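Local structure of Tetur07g02040 (Tetranychus urticae, 6BDJ) at residues 37-42 and 228-233; 83-88 and 131-136. The protein probably oxidises catechol-type aromatic compounds with molecular oxygen at a ferric iron, as an intradiol ring-cleavage dioxygenase. All blocks are in the same frame, centred on the assembly; numbering follows the deposited sequence.

Interaction 1: 37-42 and 228-233; sequences SPEVGE and PLHRSN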
# COMPACT_ATOMS: atom_id res chain seq x y z
N SER A 37 -5.59 -6.87 12.19
CA SER A 37 -5.76 -5.83 11.19
C SER A 37 -6.79 -6.26 10.15
O SER A 37 -6.95 -7.45 9.88
CB SER A 37 -4.45 -5.47 10.54
OG SER A 37 -3.66 -4.73 11.47
N PRO A 38 -7.53 -5.30 9.60
CA PRO A 38 -8.48 -5.68 8.59
C PRO A 38 -7.78 -5.97 7.26
O PRO A 38 -6.70 -5.44 6.99
CB PRO A 38 -9.31 -4.41 8.44
CG PRO A 38 -8.31 -3.32 8.66
CD PRO A 38 -7.48 -3.84 9.80
N GLU A 39 -8.42 -6.82 6.46
CA GLU A 39 -8.03 -7.07 5.10
C GLU A 39 -8.90 -6.26 4.16
O GLU A 39 -10.05 -5.90 4.47
CB GLU A 39 -8.24 -8.54 4.77
CG GLU A 39 -7.29 -9.50 5.46
CD GLU A 39 -7.12 -10.78 4.66
OE1 GLU A 39 -6.26 -10.83 3.73
OE2 GLU A 39 -7.87 -11.72 4.97
N VAL A 40 -8.37 -6.00 2.97
CA VAL A 40 -9.08 -5.19 1.96
C VAL A 40 -8.71 -5.82 0.63
O VAL A 40 -7.58 -6.30 0.45
CB VAL A 40 -8.58 -3.73 1.96
CG1 VAL A 40 -9.43 -2.89 1.02
CG2 VAL A 40 -8.66 -3.11 3.35
N GLY A 41 -9.64 -5.76 -0.33
CA GLY A 41 -9.44 -6.38 -1.64
C GLY A 41 -8.15 -5.90 -2.32
O GLY A 41 -7.73 -4.76 -2.18
N GLU A 42 -7.52 -6.81 -3.05
CA GLU A 42 -6.26 -6.56 -3.73
C GLU A 42 -6.36 -5.50 -4.83
O GLU A 42 -5.38 -4.80 -5.14
CB GLU A 42 -5.80 -7.85 -4.38
CG GLU A 42 -4.42 -7.83 -4.97
CD GLU A 42 -3.98 -9.23 -5.31
OE1 GLU A 42 -4.33 -9.72 -6.43
OE2 GLU A 42 -3.31 -9.85 -4.45
N PRO A 228 -0.30 -15.43 10.32
CA PRO A 228 0.54 -16.13 9.33
C PRO A 228 0.01 -17.48 8.83
O PRO A 228 0.48 -17.97 7.80
CB PRO A 228 1.89 -16.32 10.04
CG PRO A 228 1.62 -16.12 11.47
CD PRO A 228 0.41 -15.23 11.59
N LEU A 229 -0.95 -18.07 9.56
CA LEU A 229 -1.60 -19.31 9.12
C LEU A 229 -2.76 -19.01 8.18
O LEU A 229 -3.17 -19.89 7.42
CB LEU A 229 -2.12 -20.12 10.32
N HIS A 230 -3.30 -17.79 8.24
CA HIS A 230 -4.45 -17.43 7.41
C HIS A 230 -4.04 -17.50 5.97
O HIS A 230 -2.98 -17.04 5.62
CB HIS A 230 -4.97 -16.03 7.74
CG HIS A 230 -6.27 -15.70 7.04
ND1 HIS A 230 -7.43 -16.41 7.25
CD2 HIS A 230 -6.57 -14.74 6.14
CE1 HIS A 230 -8.39 -15.91 6.50
NE2 HIS A 230 -7.90 -14.89 5.82
N ARG A 231 -4.87 -18.13 5.14
CA ARG A 231 -4.76 -17.98 3.70
C ARG A 231 -5.81 -16.97 3.29
O ARG A 231 -7.02 -17.23 3.43
CB ARG A 231 -5.01 -19.30 2.99
CG ARG A 231 -3.92 -20.35 3.14
CD ARG A 231 -4.09 -21.49 2.15
NE ARG A 231 -5.49 -21.96 2.08
CZ ARG A 231 -5.99 -23.08 2.60
NH1 ARG A 231 -7.30 -23.33 2.46
NH2 ARG A 231 -5.22 -23.96 3.25
N SER A 232 -5.36 -15.81 2.81
CA SER A 232 -6.27 -14.77 2.31
C SER A 232 -7.00 -15.29 1.07
O SER A 232 -6.49 -16.14 0.37
CB SER A 232 -5.49 -13.49 1.98
OG SER A 232 -6.36 -12.43 1.59
N ASN A 233 -8.21 -14.80 0.83
CA ASN A 233 -8.93 -15.09 -0.42
C ASN A 233 -9.21 -13.78 -1.16
O ASN A 233 -10.10 -13.71 -2.02
CB ASN A 233 -10.23 -15.91 -0.16
CG ASN A 233 -11.29 -15.15 0.62
OD1 ASN A 233 -11.04 -14.09 1.20
ND2 ASN A 233 -12.49 -15.71 0.67
O HOH W 1 -9.07 -13.52 3.49
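A polar bridge between two loops joins Glu-39, in the loop before strand 64-73, to Ser-232 and His-230, in the loop after strand 218-226. Glu-39 reaches over with its carboxylate end. Its CG lies anti to the carbonyl carbon (chi1 -70°) and the chain runs on extended. Ser-232 OG donates a hydrogen bond to Glu-39 OE1 at 2.7 Å. It meets OE1 on the syn side, 20° out of the carboxylate plane. OE1 takes a second bond from the backbone N of Ile-161, on strand 157-166. Two donors thus hold this oxygen. Ser-232 OG also bonds to Leu-234 N, two residues on, as in an ST turn. Both loops are bonded to strand 157-166 of the transthyretin-like β fold: Val-40 to Ile-161 and Ser-232 to Val-158. The other oxygen, Glu-39 OE2, accepts a 2.6 Å bond from a water. This water sits in the plane of the His-230 ring, with NE2 2.9 Å from its oxygen. It also accepts from Asn-233 N at 3.1 Å. The carboxylate and imidazole planes stand nearly perpendicular, 83° apart.

Interaction 2: 83-88 and 131-136; sequences AKVYIW and VTFETL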
# COMPACT_ATOMS: atom_id res chain seq x y z
N ALA A 83 8.77 -12.41 6.88
CA ALA A 83 7.59 -12.22 6.03
C ALA A 83 7.93 -11.27 4.87
O ALA A 83 8.56 -10.23 5.08
CB ALA A 83 6.43 -11.64 6.84
N LYS A 84 7.53 -11.65 3.65
CA LYS A 84 7.70 -10.79 2.48
C LYS A 84 6.54 -9.81 2.44
O LYS A 84 5.38 -10.23 2.39
CB LYS A 84 7.73 -11.60 1.18
CG LYS A 84 9.13 -12.06 0.80
CD LYS A 84 9.11 -13.26 -0.15
CE LYS A 84 8.56 -12.88 -1.51
NZ LYS A 84 8.96 -13.88 -2.54
N VAL A 85 6.85 -8.51 2.46
CA VAL A 85 5.82 -7.47 2.31
C VAL A 85 5.97 -6.83 0.95
O VAL A 85 7.03 -6.29 0.64
CB VAL A 85 5.99 -6.36 3.34
CG1 VAL A 85 4.90 -5.31 3.18
CG2 VAL A 85 6.01 -6.95 4.75
N TYR A 86 4.90 -6.89 0.17
CA TYR A 86 4.81 -6.16 -1.07
C TYR A 86 3.97 -4.91 -0.91
O TYR A 86 2.91 -4.95 -0.31
CB TYR A 86 4.10 -7.00 -2.11
CG TYR A 86 4.73 -8.31 -2.48
CD1 TYR A 86 4.64 -9.40 -1.62
CD2 TYR A 86 5.37 -8.50 -3.71
CE1 TYR A 86 5.18 -10.63 -1.95
CE2 TYR A 86 5.93 -9.73 -4.05
CZ TYR A 86 5.81 -10.80 -3.16
OH TYR A 86 6.29 -12.06 -3.45
N ILE A 87 4.41 -3.80 -1.48
CA ILE A 87 3.51 -2.66 -1.69
C ILE A 87 3.47 -2.27 -3.15
O ILE A 87 4.39 -2.56 -3.92
CB ILE A 87 3.85 -1.45 -0.81
CG1 ILE A 87 5.25 -0.90 -1.10
CG2 ILE A 87 3.81 -1.87 0.66
CD1 ILE A 87 5.47 0.44 -0.41
N TRP A 88 2.36 -1.67 -3.53
CA TRP A 88 2.22 -1.06 -4.82
C TRP A 88 1.19 0.04 -4.74
O TRP A 88 0.26 0.01 -3.92
CB TRP A 88 1.88 -2.07 -5.94
CG TRP A 88 0.48 -2.75 -5.86
CD1 TRP A 88 -0.59 -2.57 -6.71
CD2 TRP A 88 0.08 -3.75 -4.93
NE1 TRP A 88 -1.63 -3.40 -6.35
CE2 TRP A 88 -1.26 -4.12 -5.26
CE3 TRP A 88 0.70 -4.36 -3.84
CZ2 TRP A 88 -1.97 -5.09 -4.53
CZ3 TRP A 88 -0.01 -5.33 -3.13
CH2 TRP A 88 -1.32 -5.68 -3.48
N VAL A 131 9.60 -3.51 8.16
CA VAL A 131 10.13 -3.10 6.84
C VAL A 131 9.94 -1.60 6.66
O VAL A 131 9.03 -1.02 7.25
CB VAL A 131 9.45 -3.80 5.65
CG1 VAL A 131 9.73 -5.28 5.67
CG2 VAL A 131 7.94 -3.54 5.64
N THR A 132 10.78 -0.99 5.84
CA THR A 132 10.65 0.42 5.50
C THR A 132 10.82 0.58 4.01
O THR A 132 11.73 -0.00 3.40
CB THR A 132 11.67 1.28 6.26
OG1 THR A 132 11.42 1.16 7.66
CG2 THR A 132 11.56 2.76 5.87
N PHE A 133 9.90 1.34 3.41
CA PHE A 133 9.97 1.66 2.01
C PHE A 133 10.15 3.17 1.84
O PHE A 133 9.56 3.95 2.57
CB PHE A 133 8.68 1.25 1.32
CG PHE A 133 8.45 -0.22 1.25
CD1 PHE A 133 8.96 -0.94 0.21
CD2 PHE A 133 7.66 -0.85 2.19
CE1 PHE A 133 8.73 -2.30 0.12
CE2 PHE A 133 7.42 -2.22 2.11
CZ PHE A 133 7.97 -2.94 1.08
N GLU A 134 10.93 3.56 0.84
CA GLU A 134 11.07 4.97 0.44
C GLU A 134 10.23 5.13 -0.79
O GLU A 134 10.55 4.58 -1.84
CB GLU A 134 12.53 5.32 0.15
CG GLU A 134 13.44 5.08 1.34
CD GLU A 134 14.87 5.53 1.11
OE1 GLU A 134 15.30 5.66 -0.05
OE2 GLU A 134 15.55 5.82 2.11
N THR A 135 9.12 5.84 -0.65
CA THR A 135 8.14 5.95 -1.71
C THR A 135 7.70 7.38 -1.84
O THR A 135 8.41 8.29 -1.42
CB THR A 135 6.98 4.96 -1.50
OG1 THR A 135 6.11 5.00 -2.63
CG2 THR A 135 6.20 5.22 -0.23
N LEU A 136 6.58 7.59 -2.51
CA LEU A 136 6.00 8.92 -2.60
C LEU A 136 4.60 8.85 -2.03
O LEU A 136 3.98 7.78 -2.01
CB LEU A 136 5.93 9.35 -4.07
CG LEU A 136 7.24 9.40 -4.87
CD1 LEU A 136 6.90 9.75 -6.32
CD2 LEU A 136 8.24 10.40 -4.30
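Phe-133 points from strand 131-136 at Val-85 and Ile-87 of strand 84-88. Its CB lies 3.7 Å from Ile-87 CD1. CG is closer still, 3.5 Å from Ile-87 CD1. This methyl lies over one face of the ring, offset toward the rim. It makes a CH-pi contact, 3.7 Å from the ring centroid and 23° off the normal. Ile-87 can lay its chain along the ring because CG1 sits between the backbone N and the carbonyl carbon (chi1 62°). Further out, CE1 meets Ile-87 CG1. Along the other edge of the ring, CE2 lies 3.9 Å from Ile-87 CG2, over the same face, and 4.1 Å from Val-85 CG1. At the tip, Phe-133 CZ lies 3.5 Å from Val-85 O, which sits at the ring edge and in its plane. Cutting Phe-133 back to an alanine is likely to leave Ile-87 CD1 without its aromatic face and open a gap between strand 131-136 and the side chains of Val-85 and Ile-87. Beside the ring, Val-85 CG2 packs on Val-131 CG2 at 4.0 Å. All four side chains are buried. The two strands run in the same general direction, 25° apart, with axes 9.2 Å apart at their closest. They belong to facing layers of a β sandwich and join through side chains. Strand 84-88 is bonded between strands 120-124 and 148-154, and Ile-87 also touches Ile-148 and Tyr-150. Strand 131-136 pairs with strand 64-73, while Val-131 and Phe-133 also rest on Gln-123 of strand 120-124.

Interaction 2 is wholly buried and apolar. Interaction 1 is partly buried, lies farther from the centre of the chain, and is built from polar groups and a water. The first ties two loops; the second joins two strands of facing layers. Their chemistry follows: directed bonds and a water join the two loops, whereas aliphatic and aromatic surfaces fill the interior. Along the chain, 83-88 and 131-136 are nested inside the loop that 37-42 and 228-233 close. The centres lie about 17 Å apart, yet the contacts touch, since Glu-42 O packs against Trp-88 CZ2 at 3.5 Å. Trp-88 in turn stacks on His-149, a ligand of the ferric iron.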